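Local coordinates for metallo-beta-lactamase superfamily protein (PDB 2ZWR), which probably acts as a zinc-dependent hydrolase of the metallo-beta-lactamase superfamily, carrying a two-metal centre in its fold, at residues I50-T53 and H59-A62. Sequence-based numbering, arbitrary orientation.
With ZN (zinc ion), chain C.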
# COMPACT_ATOMS: atom_id res chain seq x y z
N ILE A 50 -0.39 -4.87 10.03
CA ILE A 50 -0.68 -4.67 8.63
C ILE A 50 -0.85 -3.16 8.41
O ILE A 50 -1.60 -2.51 9.14
CB ILE A 50 -1.95 -5.47 8.18
CG1 ILE A 50 -1.64 -6.98 8.15
CG2 ILE A 50 -2.48 -4.96 6.82
CD1 ILE A 50 -2.84 -7.92 7.90
N LEU A 51 -0.11 -2.60 7.44
CA LEU A 51 -0.21 -1.18 7.08
C LEU A 51 -0.79 -1.10 5.66
O LEU A 51 -0.31 -1.78 4.76
CB LEU A 51 1.18 -0.51 7.12
CG LEU A 51 1.69 0.14 8.43
CD1 LEU A 51 1.50 -0.72 9.68
CD2 LEU A 51 3.15 0.60 8.30
N LEU A 52 -1.83 -0.29 5.50
CA LEU A 52 -2.51 -0.16 4.20
C LEU A 52 -2.35 1.22 3.56
O LEU A 52 -2.77 2.22 4.14
CB LEU A 52 -4.00 -0.54 4.30
CG LEU A 52 -4.35 -1.94 4.84
CD1 LEU A 52 -5.87 -2.06 5.01
CD2 LEU A 52 -3.80 -3.07 3.96
N THR A 53 -1.76 1.25 2.36
CA THR A 53 -1.66 2.48 1.56
C THR A 53 -3.05 2.93 1.20
O THR A 53 -3.35 4.13 1.24
CB THR A 53 -0.83 2.31 0.25
OG1 THR A 53 -1.49 1.39 -0.64
CG2 THR A 53 0.62 1.87 0.55
N HIS A 59 -5.71 -4.72 -2.60
CA HIS A 59 -4.72 -4.44 -1.56
C HIS A 59 -5.07 -5.04 -0.20
O HIS A 59 -4.25 -5.02 0.72
CB HIS A 59 -4.46 -2.92 -1.47
CG HIS A 59 -3.79 -2.36 -2.70
ND1 HIS A 59 -2.45 -2.03 -2.73
CD2 HIS A 59 -4.26 -2.14 -3.94
CE1 HIS A 59 -2.13 -1.61 -3.94
NE2 HIS A 59 -3.21 -1.68 -4.70
N VAL A 60 -6.28 -5.59 -0.08
CA VAL A 60 -6.81 -6.02 1.23
C VAL A 60 -7.38 -7.46 1.26
O VAL A 60 -7.89 -7.91 2.30
CB VAL A 60 -7.88 -5.02 1.79
CG1 VAL A 60 -7.30 -3.60 1.94
CG2 VAL A 60 -9.14 -5.01 0.91
N GLY A 61 -7.28 -8.18 0.15
CA GLY A 61 -7.86 -9.52 0.04
C GLY A 61 -7.29 -10.62 0.93
O GLY A 61 -7.91 -11.68 1.09
N ALA A 62 -6.10 -10.38 1.51
CA ALA A 62 -5.46 -11.34 2.41
C ALA A 62 -5.44 -10.85 3.84
O ALA A 62 -4.89 -11.52 4.72
CB ALA A 62 -4.04 -11.63 1.96
ZN ZN C . -3.89 -1.48 -6.69
O HOH W 1 -5.69 -0.85 -6.71
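T53 comes to the imidazole of H59 obliquely: OG1 of T53 stands 4.1 Å from ND1 of H59, too far for a bond between the two. Both atoms instead hydrogen-bond to OD2 of D28, so one carboxylate oxygen ties the hydroxyl and the ring together. The rings of H54 and H184 also meet that of H59, with planes inclined by about 50° and 80°. Through its other nitrogen, NE2, H59 binds zinc at 2.1 Å; D58, D144, H184 and a water, 1.9 Å from the metal, complete the site. Held at both nitrogens, the ring has its rotation fixed, and D28 is thus a second-shell residue orienting a zinc ligand.

On the backbone side of H59, L52 makes the rest of the contact. Its isobutyl fork reaches the 59-62 loop with both methyls: CD1 packs 3.7 Å from CG1 of V60, an apolar pair, and CD2 lies 3.8 Å from the carbonyl O of H59. The L52 and V60 side chains cross at about a right angle; CG1 of V60 is anti to its carbonyl carbon (chi1 -58°) and fits against the fork.

H54, H56, D58 and H59 form the HxHxDH signature of the superfamily, on the loop that follows strand 50-51 and leads to helix 63-70 in the alpha-beta/beta-alpha metallo-beta-lactamase fold. Strand 50-51 runs between strands 23-27 and 74-76 of one mixed sheet, L52 also touching V74 and L76, while T53 rests on F132 of strand 130-134 in the second.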